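Side-chain contacts in methyl-accepting chemotaxis protein (Vibrio cholerae, PDB 6CEQ), which probably senses oxygen through haem-bearing PAS domains, of which this is the second, and passes the signal on as a chemoreceptor: residues R64-I67 with R72-F75; S77-G82 with F86-I91; I91-T96 with G102-L107. All blocks are in the same frame, centred on the assembly; numbering follows the deposited sequence.

Contact 1 (R64-I67 with R72-F75); sequences RSII and RLPF. With HEM (protoporphyrin IX containing Fe), chain D.
Ile66 sends its CD1 methyl over one face of the Phe75 ring, 3.8 Å from CD1 to the ring centroid. The approach is a CH-pi contact, 17° off the ring normal and offset toward the rim. The other branch, CG2, meets Leu73 CD2 at 3.9 Å and also touches the CB-CG end of Phe75. Chi1 of Ile66 (-66°) helps to set CD1 over the ring. The side chains of Ile66 and Phe75 cross at about a right angle. Leu73 CD2 also sits 3.8 Å from Ile66 O. On the solvent side, Ser65 OG lies at the edge of the Arg72 guanidinium, in its plane, with OG and NH2 3.2 Å apart.

The Phe75 ring also meets the haem. Its CE2 is 3.8 Å from CAA of the haem, and the propionate oxygen O1A lies at the ring edge. Backbone bonds to Cys90 fix Phe75 in the sheet, and its side chain packs on Leu88. Leu73 touches Cys90, Ala92 and Tyr100. A cis peptide bond precedes Pro74, just before the strand begins. The contact thus joins helix 60-68 to the start of strand 75-81, at the propionate side of a PAS-domain haem pocket.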
loop_
_atom_site.group_PDB
_atom_site.type_symbol
_atom_site.label_atom_id
_atom_site.label_comp_id
_atom_site.label_asym_id
_atom_site.label_seq_id
_atom_site.Cartn_x
_atom_site.Cartn_y
_atom_site.Cartn_z
ATOM N N ARG A 64 -5.305 -9.873 4.405
ATOM C CA ARG A 64 -4.409 -10.889 4.954
ATOM C C ARG A 64 -4.404 -12.146 4.098
ATOM O O ARG A 64 -3.351 -12.755 3.881
ATOM C CB ARG A 64 -4.821 -11.231 6.388
ATOM C CG ARG A 64 -4.379 -10.207 7.402
ATOM C CD ARG A 64 -2.937 -10.447 7.715
ATOM N NE ARG A 64 -2.365 -9.428 8.586
ATOM C CZ ARG A 64 -1.173 -9.547 9.153
ATOM N NH1 ARG A 64 -0.449 -10.640 8.944
ATOM N NH2 ARG A 64 -0.713 -8.588 9.941
ATOM N N SER A 65 -5.574 -12.557 3.614
ATOM C CA SER A 65 -5.633 -13.729 2.749
ATOM C C SER A 65 -4.914 -13.470 1.429
ATOM O O SER A 65 -4.273 -14.377 0.875
ATOM C CB SER A 65 -7.095 -14.123 2.527
ATOM O OG SER A 65 -7.234 -15.053 1.469
ATOM N N ILE A 66 -4.957 -12.228 0.946
ATOM C CA ILE A 66 -4.273 -11.904 -0.303
ATOM C C ILE A 66 -2.759 -11.970 -0.110
ATOM O O ILE A 66 -2.053 -12.598 -0.907
ATOM C CB ILE A 66 -4.718 -10.523 -0.825
ATOM C CG1 ILE A 66 -6.195 -10.530 -1.228
ATOM C CG2 ILE A 66 -3.845 -10.086 -2.003
ATOM C CD1 ILE A 66 -6.760 -9.149 -1.487
ATOM N N ILE A 67 -2.241 -11.403 0.985
ATOM C CA ILE A 67 -0.785 -11.322 1.118
ATOM C C ILE A 67 -0.204 -12.562 1.774
ATOM O O ILE A 67 1.029 -12.704 1.823
ATOM C CB ILE A 67 -0.343 -10.069 1.904
ATOM C CG1 ILE A 67 -0.654 -10.213 3.399
ATOM C CG2 ILE A 67 -0.992 -8.824 1.320
ATOM C CD1 ILE A 67 0.189 -9.305 4.287
ATOM N N ARG A 72 -1.278 -16.964 -5.446
ATOM C CA ARG A 72 -2.350 -16.250 -6.130
ATOM C C ARG A 72 -1.989 -14.806 -6.456
ATOM O O ARG A 72 -2.817 -14.090 -7.031
ATOM C CB ARG A 72 -3.644 -16.288 -5.311
ATOM C CG ARG A 72 -4.102 -17.704 -4.984
ATOM C CD ARG A 72 -5.522 -17.750 -4.426
ATOM N NE ARG A 72 -5.721 -17.048 -3.160
ATOM C CZ ARG A 72 -5.984 -17.664 -2.011
ATOM N NH1 ARG A 72 -6.065 -18.987 -1.974
ATOM N NH2 ARG A 72 -6.172 -16.964 -0.900
ATOM N N LEU A 73 -0.780 -14.376 -6.135
ATOM C CA LEU A 73 -0.309 -13.073 -6.576
ATOM C C LEU A 73 0.311 -13.237 -7.957
ATOM O O LEU A 73 0.731 -14.342 -8.325
ATOM C CB LEU A 73 0.724 -12.487 -5.601
ATOM C CG LEU A 73 0.295 -12.187 -4.161
ATOM C CD1 LEU A 73 1.426 -11.624 -3.290
ATOM C CD2 LEU A 73 -0.845 -11.183 -4.215
ATOM N N PRO A 74 0.344 -12.180 -8.778
ATOM C CA PRO A 74 -0.079 -10.793 -8.534
ATOM C C PRO A 74 -1.591 -10.570 -8.416
ATOM O O PRO A 74 -2.407 -11.307 -8.986
ATOM C CB PRO A 74 0.484 -10.041 -9.749
ATOM C CG PRO A 74 0.554 -11.058 -10.820
ATOM C CD PRO A 74 0.880 -12.365 -10.139
ATOM N N PHE A 75 -1.947 -9.554 -7.635
ATOM C CA PHE A 75 -3.326 -9.151 -7.396
ATOM C C PHE A 75 -3.510 -7.716 -7.867
ATOM O O PHE A 75 -2.660 -6.865 -7.607
ATOM C CB PHE A 75 -3.676 -9.277 -5.897
ATOM C CG PHE A 75 -5.068 -8.832 -5.553
ATOM C CD1 PHE A 75 -6.114 -9.740 -5.530
ATOM C CD2 PHE A 75 -5.331 -7.504 -5.248
ATOM C CE1 PHE A 75 -7.391 -9.333 -5.213
ATOM C CE2 PHE A 75 -6.613 -7.088 -4.923
ATOM C CZ PHE A 75 -7.640 -8.001 -4.904
HETATM C CHA HEM D . -6.925 -1.980 -0.342
HETATM C CHB HEM D . -2.877 -4.383 0.799
HETATM C CHC HEM D . -1.200 -0.234 2.762
HETATM C CHD HEM D . -5.816 1.187 3.171
HETATM C C1A HEM D . -5.914 -2.916 -0.321
HETATM C C2A HEM D . -5.847 -4.050 -1.154
HETATM C C3A HEM D . -4.713 -4.732 -0.841
HETATM C C4A HEM D . -4.068 -4.030 0.195
HETATM C CMA HEM D . -4.238 -6.010 -1.483
HETATM C CAA HEM D . -6.853 -4.436 -2.207
HETATM C CBA HEM D . -8.085 -5.047 -1.536
HETATM C CGA HEM D . -9.156 -5.281 -2.569
HETATM O O1A HEM D . -9.237 -4.531 -3.567
HETATM O O2A HEM D . -9.964 -6.225 -2.429
HETATM C C1B HEM D . -2.048 -3.406 1.369
HETATM C C2B HEM D . -0.667 -3.623 1.621
HETATM C C3B HEM D . -0.172 -2.477 2.170
HETATM C C4B HEM D . -1.311 -1.531 2.248
HETATM C CMB HEM D . 0.106 -4.884 1.335
HETATM C CAB HEM D . 1.216 -2.227 2.599
HETATM C CBB HEM D . 2.230 -2.614 1.830
HETATM C C1C HEM D . -2.316 0.533 3.079
HETATM C C2C HEM D . -2.314 1.778 3.728
HETATM C C3C HEM D . -3.636 2.185 3.846
HETATM C C4C HEM D . -4.444 1.172 3.259
HETATM C CMC HEM D . -1.101 2.532 4.208
HETATM C CAC HEM D . -4.112 3.436 4.462
HETATM C CBC HEM D . -3.452 4.572 4.259
HETATM C C1D HEM D . -6.470 0.466 2.169
HETATM C C2D HEM D . -7.841 0.777 1.748
HETATM C C3D HEM D . -8.147 -0.101 0.774
HETATM C C4D HEM D . -6.963 -0.951 0.595
HETATM C CMD HEM D . -8.730 1.862 2.298
HETATM C CAD HEM D . -9.446 -0.193 0.019
HETATM C CBD HEM D . -10.588 -0.467 0.998
HETATM C CGD HEM D . -10.304 -1.733 1.763
HETATM O O1D HEM D . -10.106 -1.686 2.998
HETATM O O2D HEM D . -10.266 -2.831 1.165
HETATM N NA HEM D . -4.813 -2.922 0.500
HETATM N NB HEM D . -2.386 -2.165 1.750
HETATM N NC HEM D . -3.609 0.187 2.806
HETATM N ND HEM D . -6.003 -0.567 1.451
HETATM FE FE HEM D . -4.317 -1.349 1.590
HETATM O O HOH W 1 -3.366 -0.012 -0.366
#

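Contact 2 (S77-G82 with F86-I91); sequences SMIKVG and FNLTCI. With HEM (protoporphyrin IX containing Fe), chain D.
The Phe86 ring has Val81 CG2 and Ile79 CG1 at its edge, near the ring plane. Val81 CG2 is 3.8 Å from Phe86 CD2. Ile79 CG1 packs on Phe86 CB at 3.9 Å. A chi1 of -62° tips the ring back toward the start of its strand, which brings the CD2 edge to Val81 CG2. The second flat group is the haem. Leu88 CD1 lies over the face that carries the iron-bound water, 3.5 Å from C2A of the haem, and Ile79 covers the same face.

The two strands form an antiparallel beta hairpin in the PAS-domain sheet, with strand 75-81 at its outer edge within the chain. Ser77 with Leu88 and Ile79 with Phe86 are hydrogen-bonded pairs. Leu88 N to Ser77 O is 2.6 Å and nearly straight, while Ser77 N to Leu88 O is longer and more bent. Met78 with Asn87, between them, is a non-hydrogen-bonded pair. The short segments 77-81 and 86-91 run at 125° to each other, so the pair is strongly twisted.

Ser77, Ile79, Phe86 and Leu88 share one face of the sheet, and all but Phe86 are haem-pocket residues. Ile79 CG2 comes 3.7 Å from CHA of the haem, while its CD1 meets Leu88 CD1 at 4.0 Å. Ile79 and Leu88 thus form a continuous apolar surface against the porphyrin. Val81 also touches Phe40.

Met78 and Asn87 project from the other face. Met78 CA makes a CA-H...O contact with Phe86 O. Beside the propionate, chi1 of Ser77 (-166°) swings OG away from the backbone N, to 2.8 Å from O1A of the haem.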
loop_
_atom_site.group_PDB
_atom_site.type_symbol
_atom_site.label_atom_id
_atom_site.label_comp_id
_atom_site.label_asym_id
_atom_site.label_seq_id
_atom_site.Cartn_x
_atom_site.Cartn_y
_atom_site.Cartn_z
ATOM N N SER A 77 -6.531 -4.413 -8.402
ATOM C CA SER A 77 -7.853 -3.925 -8.033
ATOM C C SER A 77 -7.858 -2.406 -8.106
ATOM O O SER A 77 -6.811 -1.760 -8.114
ATOM C CB SER A 77 -8.226 -4.390 -6.620
ATOM O OG SER A 77 -9.602 -4.211 -6.363
ATOM N N MET A 78 -9.058 -1.847 -8.161
ATOM C CA MET A 78 -9.269 -0.419 -7.993
ATOM C C MET A 78 -9.764 -0.197 -6.573
ATOM O O MET A 78 -10.650 -0.918 -6.107
ATOM C CB MET A 78 -10.260 0.114 -9.027
ATOM C CG MET A 78 -10.596 1.567 -8.834
ATOM S SD MET A 78 -12.118 1.648 -7.880
ATOM C CE MET A 78 -11.724 2.975 -6.778
ATOM N N ILE A 79 -9.157 0.760 -5.864
ATOM C CA ILE A 79 -9.488 0.974 -4.461
ATOM C C ILE A 79 -9.818 2.441 -4.218
ATOM O O ILE A 79 -9.306 3.339 -4.893
ATOM C CB ILE A 79 -8.364 0.508 -3.511
ATOM C CG1 ILE A 79 -7.112 1.374 -3.662
ATOM C CG2 ILE A 79 -8.034 -0.971 -3.759
ATOM C CD1 ILE A 79 -6.121 1.167 -2.535
ATOM N N LYS A 80 -10.715 2.667 -3.261
ATOM C CA LYS A 80 -11.040 3.994 -2.758
ATOM C C LYS A 80 -10.418 4.152 -1.384
ATOM O O LYS A 80 -10.633 3.314 -0.504
ATOM C CB LYS A 80 -12.554 4.207 -2.662
ATOM C CG LYS A 80 -13.266 4.190 -3.990
ATOM C CD LYS A 80 -14.754 4.471 -3.867
ATOM C CE LYS A 80 -15.418 4.432 -5.242
ATOM N NZ LYS A 80 -16.896 4.588 -5.173
ATOM N N VAL A 81 -9.622 5.200 -1.219
ATOM C CA VAL A 81 -8.969 5.517 0.043
ATOM C C VAL A 81 -9.490 6.895 0.420
ATOM O O VAL A 81 -8.980 7.913 -0.063
ATOM C CB VAL A 81 -7.440 5.496 -0.075
ATOM C CG1 VAL A 81 -6.795 5.653 1.282
ATOM C CG2 VAL A 81 -6.988 4.209 -0.730
ATOM N N GLY A 82 -10.513 6.942 1.267
ATOM C CA GLY A 82 -11.224 8.197 1.446
ATOM C C GLY A 82 -11.788 8.650 0.115
ATOM O O GLY A 82 -12.429 7.877 -0.604
ATOM N N PHE A 86 -7.268 4.717 -6.512
ATOM C CA PHE A 86 -6.021 4.175 -7.034
ATOM C C PHE A 86 -6.285 2.899 -7.811
ATOM O O PHE A 86 -7.186 2.127 -7.475
ATOM C CB PHE A 86 -5.014 3.839 -5.924
ATOM C CG PHE A 86 -4.591 5.016 -5.116
ATOM C CD1 PHE A 86 -3.544 5.812 -5.540
ATOM C CD2 PHE A 86 -5.242 5.334 -3.936
ATOM C CE1 PHE A 86 -3.148 6.912 -4.794
ATOM C CE2 PHE A 86 -4.847 6.435 -3.185
ATOM C CZ PHE A 86 -3.804 7.222 -3.617
ATOM N N ASN A 87 -5.466 2.661 -8.833
ATOM C CA ASN A 87 -5.346 1.327 -9.400
ATOM C C ASN A 87 -4.212 0.617 -8.675
ATOM O O ASN A 87 -3.068 1.082 -8.700
ATOM C CB ASN A 87 -5.095 1.361 -10.905
ATOM C CG ASN A 87 -5.223 -0.016 -11.545
ATOM O OD1 ASN A 87 -5.565 -1.001 -10.879
ATOM N ND2 ASN A 87 -4.947 -0.093 -12.846
ATOM N N LEU A 88 -4.538 -0.480 -8.001
ATOM C CA LEU A 88 -3.614 -1.161 -7.107
ATOM C C LEU A 88 -3.020 -2.395 -7.763
ATOM O O LEU A 88 -3.732 -3.182 -8.398
ATOM C CB LEU A 88 -4.329 -1.570 -5.812
ATOM C CG LEU A 88 -3.583 -2.449 -4.804
ATOM C CD1 LEU A 88 -4.036 -2.078 -3.397
ATOM C CD2 LEU A 88 -3.815 -3.945 -5.044
ATOM N N THR A 89 -1.718 -2.586 -7.567
ATOM C CA THR A 89 -1.046 -3.820 -7.952
ATOM C C THR A 89 -0.274 -4.345 -6.756
ATOM O O THR A 89 0.489 -3.600 -6.143
ATOM C CB THR A 89 -0.087 -3.596 -9.117
ATOM O OG1 THR A 89 -0.794 -2.963 -10.185
ATOM C CG2 THR A 89 0.470 -4.929 -9.597
ATOM N N CYS A 90 -0.474 -5.623 -6.427
ATOM C CA CYS A 90 0.237 -6.275 -5.333
ATOM C C CYS A 90 1.024 -7.452 -5.897
ATOM O O CYS A 90 0.444 -8.339 -6.532
ATOM C CB CYS A 90 -0.749 -6.754 -4.266
ATOM S SG CYS A 90 0.032 -7.413 -2.786
ATOM N N ILE A 91 2.336 -7.456 -5.672
ATOM C CA ILE A 91 3.216 -8.500 -6.184
ATOM C C ILE A 91 3.987 -9.111 -5.019
ATOM O O ILE A 91 4.150 -8.502 -3.958
ATOM C CB ILE A 91 4.192 -7.974 -7.259
ATOM C CG1 ILE A 91 5.089 -6.878 -6.682
ATOM C CG2 ILE A 91 3.428 -7.445 -8.457
ATOM C CD1 ILE A 91 6.501 -7.341 -6.352
HETATM C CHA HEM D . -6.925 -1.980 -0.342
HETATM C CHB HEM D . -2.877 -4.383 0.799
HETATM C CHC HEM D . -1.200 -0.234 2.762
HETATM C CHD HEM D . -5.816 1.187 3.171
HETATM C C1A HEM D . -5.914 -2.916 -0.321
HETATM C C2A HEM D . -5.847 -4.050 -1.154
HETATM C C3A HEM D . -4.713 -4.732 -0.841
HETATM C C4A HEM D . -4.068 -4.030 0.195
HETATM C CMA HEM D . -4.238 -6.010 -1.483
HETATM C CAA HEM D . -6.853 -4.436 -2.207
HETATM C CBA HEM D . -8.085 -5.047 -1.536
HETATM C CGA HEM D . -9.156 -5.281 -2.569
HETATM O O1A HEM D . -9.237 -4.531 -3.567
HETATM O O2A HEM D . -9.964 -6.225 -2.429
HETATM C C1B HEM D . -2.048 -3.406 1.369
HETATM C C2B HEM D . -0.667 -3.623 1.621
HETATM C C3B HEM D . -0.172 -2.477 2.170
HETATM C C4B HEM D . -1.311 -1.531 2.248
HETATM C CMB HEM D . 0.106 -4.884 1.335
HETATM C CAB HEM D . 1.216 -2.227 2.599
HETATM C CBB HEM D . 2.230 -2.614 1.830
HETATM C C1C HEM D . -2.316 0.533 3.079
HETATM C C2C HEM D . -2.314 1.778 3.728
HETATM C C3C HEM D . -3.636 2.185 3.846
HETATM C C4C HEM D . -4.444 1.172 3.259
HETATM C CMC HEM D . -1.101 2.532 4.208
HETATM C CAC HEM D . -4.112 3.436 4.462
HETATM C CBC HEM D . -3.452 4.572 4.259
HETATM C C1D HEM D . -6.470 0.466 2.169
HETATM C C2D HEM D . -7.841 0.777 1.748
HETATM C C3D HEM D . -8.147 -0.101 0.774
HETATM C C4D HEM D . -6.963 -0.951 0.595
HETATM C CMD HEM D . -8.730 1.862 2.298
HETATM C CAD HEM D . -9.446 -0.193 0.019
HETATM C CBD HEM D . -10.588 -0.467 0.998
HETATM C CGD HEM D . -10.304 -1.733 1.763
HETATM O O1D HEM D . -10.106 -1.686 2.998
HETATM O O2D HEM D . -10.266 -2.831 1.165
HETATM N NA HEM D . -4.813 -2.922 0.500
HETATM N NB HEM D . -2.386 -2.165 1.750
HETATM N NC HEM D . -3.609 0.187 2.806
HETATM N ND HEM D . -6.003 -0.567 1.451
HETATM FE FE HEM D . -4.317 -1.349 1.590
HETATM O O HOH W 1 -3.366 -0.012 -0.366
#

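Contact 3 (I91-T96 with G102-L107); sequences IAMRDT and GPALQL. Unlike the reference sequence in segment 102-107: Leu107 (reference Trp). With HEM (protoporphyrin IX containing Fe), chain D.
Ile91 and Met93 close on the methyl of Ala104 from neighbouring positions on the same face of the sheet. Ile91 CD1 is 3.7 Å from Ala104 CB, and Met93 CG is 3.6 Å from the same atom. Ile91 places CG1 between its backbone N and carbonyl carbon (chi1 61°), and the end of the side chain then comes nearer the partner strand. The bend of Met93 at chi3 (-52°) folds CE back over the partner backbone, 3.6 Å from Gly102 O.

These residues belong to the antiparallel hairpin of strands 84-94 and 100-109 in the five-stranded PAS sheet. Ile91 pairs with Ala104 through two backbone hydrogen bonds, Ile91 N to Ala104 O and Ala104 N to Ile91 O, each 2.9 Å. Met93 N donates a hydrogen bond to Gly102 O. Ala92 and Pro103 form the non-hydrogen-bonded pair between them, where Pro103 CA makes a CA-H...O contact with Ile91 O.

Pro103 and Leu105 point to the opposite face from Ala104, against the haem. Pro103 CG meets the methyl carbon CMB of the haem at 3.6 Å. Leu105 CD1 sits over pyrrole B, on the side of the iron-bound water, 3.5 Å from C1B of the haem. On the next strand, 8-12, Ala12 and Met10 pack beside Pro103 and Leu105.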
loop_
_atom_site.group_PDB
_atom_site.type_symbol
_atom_site.label_atom_id
_atom_site.label_comp_id
_atom_site.label_asym_id
_atom_site.label_seq_id
_atom_site.Cartn_x
_atom_site.Cartn_y
_atom_site.Cartn_z
ATOM N N ILE A 91 2.336 -7.456 -5.672
ATOM C CA ILE A 91 3.216 -8.500 -6.184
ATOM C C ILE A 91 3.987 -9.111 -5.019
ATOM O O ILE A 91 4.150 -8.502 -3.958
ATOM C CB ILE A 91 4.192 -7.974 -7.259
ATOM C CG1 ILE A 91 5.089 -6.878 -6.682
ATOM C CG2 ILE A 91 3.428 -7.445 -8.457
ATOM C CD1 ILE A 91 6.501 -7.341 -6.352
ATOM N N ALA A 92 4.470 -10.335 -5.234
ATOM C CA ALA A 92 5.231 -11.037 -4.214
ATOM C C ALA A 92 6.692 -10.614 -4.272
ATOM O O ALA A 92 7.319 -10.663 -5.334
ATOM C CB ALA A 92 5.114 -12.557 -4.408
ATOM N N MET A 93 7.234 -10.197 -3.129
ATOM C CA MET A 93 8.666 -9.969 -3.009
ATOM C C MET A 93 9.330 -11.254 -2.551
ATOM O O MET A 93 8.792 -11.971 -1.707
ATOM C CB MET A 93 8.976 -8.860 -2.009
ATOM C CG MET A 93 8.419 -7.522 -2.374
ATOM S SD MET A 93 9.072 -6.278 -1.252
ATOM C CE MET A 93 8.694 -7.016 0.341
ATOM N N ARG A 94 10.496 -11.554 -3.112
ATOM C CA ARG A 94 11.201 -12.774 -2.743
ATOM C C ARG A 94 12.656 -12.478 -2.412
ATOM O O ARG A 94 13.236 -11.513 -2.911
ATOM C CB ARG A 94 11.108 -13.810 -3.864
ATOM C CG ARG A 94 9.673 -14.139 -4.206
ATOM C CD ARG A 94 9.559 -15.198 -5.255
ATOM N NE ARG A 94 8.163 -15.576 -5.445
ATOM C CZ ARG A 94 7.514 -16.459 -4.694
ATOM N NH1 ARG A 94 8.130 -17.077 -3.691
ATOM N NH2 ARG A 94 6.241 -16.723 -4.948
ATOM N N ASP A 95 13.247 -13.315 -1.556
ATOM C CA ASP A 95 14.663 -13.155 -1.258
ATOM C C ASP A 95 15.502 -13.815 -2.350
ATOM O O ASP A 95 14.981 -14.345 -3.334
ATOM C CB ASP A 95 14.998 -13.695 0.136
ATOM C CG ASP A 95 14.799 -15.204 0.276
ATOM O OD1 ASP A 95 14.674 -15.926 -0.736
ATOM O OD2 ASP A 95 14.790 -15.671 1.434
ATOM N N THR A 96 16.829 -13.786 -2.177
ATOM C CA THR A 96 17.722 -14.291 -3.214
ATOM C C THR A 96 17.615 -15.794 -3.405
ATOM O O THR A 96 18.049 -16.304 -4.441
ATOM C CB THR A 96 19.176 -13.944 -2.892
ATOM O OG1 THR A 96 19.505 -14.464 -1.602
ATOM C CG2 THR A 96 19.375 -12.440 -2.900
ATOM N N GLY A 102 7.127 -10.976 1.481
ATOM C CA GLY A 102 6.029 -10.092 1.766
ATOM C C GLY A 102 5.584 -9.362 0.520
ATOM O O GLY A 102 6.214 -9.453 -0.532
ATOM N N PRO A 103 4.480 -8.629 0.617
ATOM C CA PRO A 103 3.916 -7.976 -0.566
ATOM C C PRO A 103 4.569 -6.633 -0.855
ATOM O O PRO A 103 4.989 -5.906 0.049
ATOM C CB PRO A 103 2.447 -7.779 -0.177
ATOM C CG PRO A 103 2.514 -7.563 1.318
ATOM C CD PRO A 103 3.639 -8.439 1.813
ATOM N N ALA A 104 4.652 -6.319 -2.143
ATOM C CA ALA A 104 4.963 -4.976 -2.619
ATOM C C ALA A 104 3.744 -4.437 -3.353
ATOM O O ALA A 104 3.139 -5.144 -4.162
ATOM C CB ALA A 104 6.186 -4.974 -3.537
ATOM N N LEU A 105 3.382 -3.196 -3.057
ATOM C CA LEU A 105 2.206 -2.547 -3.611
ATOM C C LEU A 105 2.643 -1.400 -4.504
ATOM O O LEU A 105 3.471 -0.578 -4.095
ATOM C CB LEU A 105 1.321 -1.965 -2.514
ATOM C CG LEU A 105 0.183 -2.634 -1.766
ATOM C CD1 LEU A 105 -0.700 -1.518 -1.271
ATOM C CD2 LEU A 105 -0.616 -3.610 -2.619
ATOM N N GLN A 106 2.086 -1.333 -5.702
ATOM C CA GLN A 106 2.197 -0.144 -6.542
ATOM C C GLN A 106 0.811 0.471 -6.689
ATOM O O GLN A 106 -0.153 -0.236 -6.995
ATOM C CB GLN A 106 2.779 -0.464 -7.918
ATOM C CG GLN A 106 2.959 0.779 -8.780
ATOM C CD GLN A 106 3.935 0.580 -9.922
ATOM O OE1 GLN A 106 4.560 -0.471 -10.046
ATOM N NE2 GLN A 106 4.070 1.601 -10.767
ATOM N N LEU A 107 0.712 1.780 -6.481
ATOM C CA LEU A 107 -0.555 2.492 -6.580
ATOM C C LEU A 107 -0.468 3.500 -7.713
ATOM O O LEU A 107 0.462 4.318 -7.745
ATOM C CB LEU A 107 -0.892 3.214 -5.273
ATOM C CG LEU A 107 -1.104 2.366 -4.013
ATOM C CD1 LEU A 107 -1.382 3.267 -2.836
ATOM C CD2 LEU A 107 -2.248 1.368 -4.178
HETATM C CHA HEM D . -6.925 -1.980 -0.342
HETATM C CHB HEM D . -2.877 -4.383 0.799
HETATM C CHC HEM D . -1.200 -0.234 2.762
HETATM C CHD HEM D . -5.816 1.187 3.171
HETATM C C1A HEM D . -5.914 -2.916 -0.321
HETATM C C2A HEM D . -5.847 -4.050 -1.154
HETATM C C3A HEM D . -4.713 -4.732 -0.841
HETATM C C4A HEM D . -4.068 -4.030 0.195
HETATM C CMA HEM D . -4.238 -6.010 -1.483
HETATM C CAA HEM D . -6.853 -4.436 -2.207
HETATM C CBA HEM D . -8.085 -5.047 -1.536
HETATM C CGA HEM D . -9.156 -5.281 -2.569
HETATM O O1A HEM D . -9.237 -4.531 -3.567
HETATM O O2A HEM D . -9.964 -6.225 -2.429
HETATM C C1B HEM D . -2.048 -3.406 1.369
HETATM C C2B HEM D . -0.667 -3.623 1.621
HETATM C C3B HEM D . -0.172 -2.477 2.170
HETATM C C4B HEM D . -1.311 -1.531 2.248
HETATM C CMB HEM D . 0.106 -4.884 1.335
HETATM C CAB HEM D . 1.216 -2.227 2.599
HETATM C CBB HEM D . 2.230 -2.614 1.830
HETATM C C1C HEM D . -2.316 0.533 3.079
HETATM C C2C HEM D . -2.314 1.778 3.728
HETATM C C3C HEM D . -3.636 2.185 3.846
HETATM C C4C HEM D . -4.444 1.172 3.259
HETATM C CMC HEM D . -1.101 2.532 4.208
HETATM C CAC HEM D . -4.112 3.436 4.462
HETATM C CBC HEM D . -3.452 4.572 4.259
HETATM C C1D HEM D . -6.470 0.466 2.169
HETATM C C2D HEM D . -7.841 0.777 1.748
HETATM C C3D HEM D . -8.147 -0.101 0.774
HETATM C C4D HEM D . -6.963 -0.951 0.595
HETATM C CMD HEM D . -8.730 1.862 2.298
HETATM C CAD HEM D . -9.446 -0.193 0.019
HETATM C CBD HEM D . -10.588 -0.467 0.998
HETATM C CGD HEM D . -10.304 -1.733 1.763
HETATM O O1D HEM D . -10.106 -1.686 2.998
HETATM O O2D HEM D . -10.266 -2.831 1.165
HETATM N NA HEM D . -4.813 -2.922 0.500
HETATM N NB HEM D . -2.386 -2.165 1.750
HETATM N NC HEM D . -3.609 0.187 2.806
HETATM N ND HEM D . -6.003 -0.567 1.451
HETATM FE FE HEM D . -4.317 -1.349 1.590
HETATM O O HOH W 1 -3.366 -0.012 -0.366
#

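Overall arrangement
The contacts follow one another along the chain. Helix 60-68 of contact 1 comes first, and the strands of the sheet follow. Strand 75-81 is outermost, 84-94 lies next to it and 100-109 comes after that. Contact 2 pairs the first two of these strands, and contact 3 pairs 84-94 with 100-109. Contacts 2 and 3 share Ile91, and their centres are about 15 Å apart. Contact 1 lies about 13 Å from contact 2 and about 10 Å from contact 3, centre to centre. Contacts 1 and 2 meet where Phe75 joins the sheet. Ile67 packs on Pro103 between contacts 1 and 3. All three reach the same haem, so helix 60-68 and the sheet together line the pocket, consistent with a haem-based oxygen sensor.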